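Long-range contact in inositol dehydrogenase (PDB 4MKX), which probably oxidises scyllo-inositol in an NAD-dependent reaction, as a dehydrogenase of the Gfo/Idh/MocA family: residues 230-238 with 248-256. Residues are numbered along the deposited sequence; the frame is centred on the assembly and turned at random.
Sequences GELETGAAL and ILVAGRNAA
With CG anti to its carbonyl carbon (chi1 -51°) and the chain extended from there to NE, the Arg253 side chain passes Glu233 O and Leu232 O, and the Glu231 side chain, bent at its own chi2, brings its carboxylate near the guanidinium. Leu232 O lies in the guanidinium plane at its edge, 3.5 Å from Arg253 NE. The carboxylate stands almost perpendicular to that plane, and Glu231 OE1 stays 4.0 Å from Arg253 NH2, too far for a salt bridge; Arg253 NH2 pairs instead with Asp194, while Glu231 OE1 takes the Leu232 N-H on its anti lone pair. Shortening Arg253 to an alanine is likely to cost Asp194 this salt bridge and to open a gap beside Leu232 O. Arg253 N donates to Glu233 O at 2.9 Å, just where the chain turns a corner. One water bridges the same end, donating to Thr234 OG1 and accepting from Asn254 N. Beyond it, Gly235 pairs with Ala251 and Ala237 with Leu249 through two hydrogen bonds each. On one face Ala236 CB meets Val250 CG2 at 4.2 Å and Leu238 CD1 reaches Ile248 CG1 at 4.0 Å; on the other, Ala237 and Leu249 touch through their CB atoms. Strands 234-241 and 246-252 thus form an antiparallel beta hairpin, set between strands 211-219 and 162-172 in the large mixed sheet characteristic of the Gfo/Idh/MocA C-terminal domain.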
loop_
_atom_site.group_PDB
_atom_site.type_symbol
_atom_site.label_atom_id
_atom_site.label_comp_id
_atom_site.label_asym_id
_atom_site.label_seq_id
_atom_site.Cartn_x
_atom_site.Cartn_y
_atom_site.Cartn_z
ATOM N N GLY A 230 25.515 29.826 -2.484
ATOM C CA GLY A 230 25.700 29.003 -3.664
ATOM C C GLY A 230 25.336 27.558 -3.377
ATOM O O GLY A 230 25.990 26.628 -3.857
ATOM N N GLU A 231 24.307 27.369 -2.559
ATOM C CA GLU A 231 23.805 26.033 -2.287
ATOM C C GLU A 231 22.365 25.904 -2.756
ATOM O O GLU A 231 21.741 26.892 -3.119
ATOM C CB GLU A 231 23.922 25.682 -0.803
ATOM C CG GLU A 231 25.171 24.891 -0.454
ATOM C CD GLU A 231 25.220 23.509 -1.107
ATOM O OE1 GLU A 231 24.230 23.085 -1.750
ATOM O OE2 GLU A 231 26.261 22.837 -0.974
ATOM N N LEU A 232 21.858 24.678 -2.772
ATOM C CA LEU A 232 20.491 24.424 -3.219
ATOM C C LEU A 232 19.792 23.560 -2.209
ATOM O O LEU A 232 20.390 22.622 -1.675
ATOM C CB LEU A 232 20.481 23.689 -4.561
ATOM C CG LEU A 232 20.658 24.506 -5.833
ATOM C CD1 LEU A 232 20.789 23.586 -7.036
ATOM C CD2 LEU A 232 19.485 25.460 -5.999
ATOM N N GLU A 233 18.521 23.853 -1.957
ATOM C CA GLU A 233 17.721 23.000 -1.088
ATOM C C GLU A 233 16.976 21.923 -1.879
ATOM O O GLU A 233 16.771 20.821 -1.378
ATOM C CB GLU A 233 16.740 23.832 -0.266
ATOM C CG GLU A 233 15.619 24.406 -1.070
ATOM C CD GLU A 233 14.595 25.100 -0.219
ATOM O OE1 GLU A 233 14.997 25.727 0.787
ATOM O OE2 GLU A 233 13.398 25.026 -0.571
ATOM N N THR A 234 16.552 22.241 -3.102
ATOM C CA THR A 234 15.942 21.244 -3.985
ATOM C C THR A 234 16.403 21.504 -5.401
ATOM O O THR A 234 16.472 22.655 -5.835
ATOM C CB THR A 234 14.397 21.303 -3.980
ATOM O OG1 THR A 234 13.921 21.432 -2.639
ATOM C CG2 THR A 234 13.814 20.033 -4.594
ATOM N N GLY A 235 16.716 20.438 -6.127
ATOM C CA GLY A 235 17.093 20.576 -7.514
ATOM C C GLY A 235 16.540 19.423 -8.305
ATOM O O GLY A 235 16.258 18.347 -7.768
ATOM N N ALA A 236 16.366 19.647 -9.592
ATOM C CA ALA A 236 15.888 18.615 -10.469
ATOM C C ALA A 236 16.713 18.635 -11.739
ATOM O O ALA A 236 17.229 19.681 -12.143
ATOM C CB ALA A 236 14.408 18.833 -10.783
ATOM N N ALA A 237 16.824 17.478 -12.377
ATOM C CA ALA A 237 17.606 17.377 -13.590
ATOM C C ALA A 237 16.988 16.417 -14.577
ATOM O O ALA A 237 16.367 15.412 -14.201
ATOM C CB ALA A 237 19.034 16.943 -13.253
ATOM N N LEU A 238 17.177 16.719 -15.858
ATOM C CA LEU A 238 16.792 15.806 -16.914
ATOM C C LEU A 238 18.068 15.448 -17.666
ATOM O O LEU A 238 18.899 16.311 -17.923
ATOM C CB LEU A 238 15.801 16.480 -17.857
ATOM C CG LEU A 238 15.269 15.654 -19.018
ATOM C CD1 LEU A 238 14.523 14.421 -18.520
ATOM C CD2 LEU A 238 14.369 16.560 -19.864
ATOM N N ILE A 248 15.735 11.069 -14.928
ATOM C CA ILE A 248 15.256 12.213 -14.176
ATOM C C ILE A 248 15.832 12.108 -12.779
ATOM O O ILE A 248 15.776 11.038 -12.168
ATOM C CB ILE A 248 13.724 12.171 -14.069
ATOM C CG1 ILE A 248 13.104 12.325 -15.456
ATOM C CG2 ILE A 248 13.218 13.272 -13.145
ATOM C CD1 ILE A 248 11.623 12.136 -15.474
ATOM N N LEU A 249 16.411 13.195 -12.277
ATOM C CA LEU A 249 16.911 13.205 -10.904
ATOM C C LEU A 249 16.217 14.280 -10.096
ATOM O O LEU A 249 15.929 15.348 -10.607
ATOM C CB LEU A 249 18.410 13.500 -10.874
ATOM C CG LEU A 249 19.348 12.497 -11.516
ATOM C CD1 LEU A 249 20.787 12.941 -11.268
ATOM C CD2 LEU A 249 19.100 11.116 -10.943
ATOM N N VAL A 250 15.958 13.998 -8.826
ATOM C CA VAL A 250 15.592 15.060 -7.896
ATOM C C VAL A 250 16.467 14.878 -6.668
ATOM O O VAL A 250 16.659 13.759 -6.197
ATOM C CB VAL A 250 14.105 15.031 -7.499
ATOM C CG1 VAL A 250 13.857 16.008 -6.355
ATOM C CG2 VAL A 250 13.227 15.405 -8.678
ATOM N N ALA A 251 17.043 15.972 -6.188
ATOM C CA ALA A 251 17.880 15.947 -4.994
ATOM C C ALA A 251 17.371 17.038 -4.083
ATOM O O ALA A 251 16.935 18.092 -4.536
ATOM C CB ALA A 251 19.332 16.190 -5.342
ATOM N N GLY A 252 17.420 16.797 -2.785
ATOM C CA GLY A 252 16.915 17.795 -1.886
ATOM C C GLY A 252 17.415 17.577 -0.488
ATOM O O GLY A 252 17.988 16.532 -0.173
ATOM N N ARG A 253 17.185 18.578 0.348
ATOM C CA ARG A 253 17.623 18.515 1.728
ATOM C C ARG A 253 16.470 18.773 2.677
ATOM O O ARG A 253 16.679 18.914 3.883
ATOM C CB ARG A 253 18.728 19.543 1.951
ATOM C CG ARG A 253 19.842 19.467 0.932
ATOM C CD ARG A 253 20.938 20.460 1.260
ATOM N NE ARG A 253 22.104 20.310 0.392
ATOM C CZ ARG A 253 23.052 19.390 0.564
ATOM N NH1 ARG A 253 22.970 18.520 1.564
ATOM N NH2 ARG A 253 24.079 19.339 -0.273
ATOM N N ASN A 254 15.251 18.814 2.146
ATOM C CA ASN A 254 14.111 19.236 2.955
ATOM C C ASN A 254 12.864 18.346 2.861
ATOM O O ASN A 254 11.761 18.842 2.633
ATOM C CB ASN A 254 13.745 20.682 2.590
ATOM C CG ASN A 254 12.882 21.354 3.644
ATOM O OD1 ASN A 254 13.026 21.089 4.837
ATOM N ND2 ASN A 254 11.976 22.226 3.203
ATOM N N ALA A 255 13.031 17.039 3.034
ATOM C CA ALA A 255 11.878 16.133 3.031
ATOM C C ALA A 255 11.229 16.095 4.407
ATOM O O ALA A 255 11.879 15.778 5.401
ATOM C CB ALA A 255 12.290 14.715 2.608
ATOM N N ALA A 256 9.942 16.398 4.473
ATOM C CA ALA A 256 9.271 16.437 5.765
ATOM C C ALA A 256 9.023 15.045 6.345
ATOM O O ALA A 256 8.935 14.883 7.568
ATOM C CB ALA A 256 7.964 17.213 5.660
HETATM O O HOH W 1 14.106 19.222 -0.698
#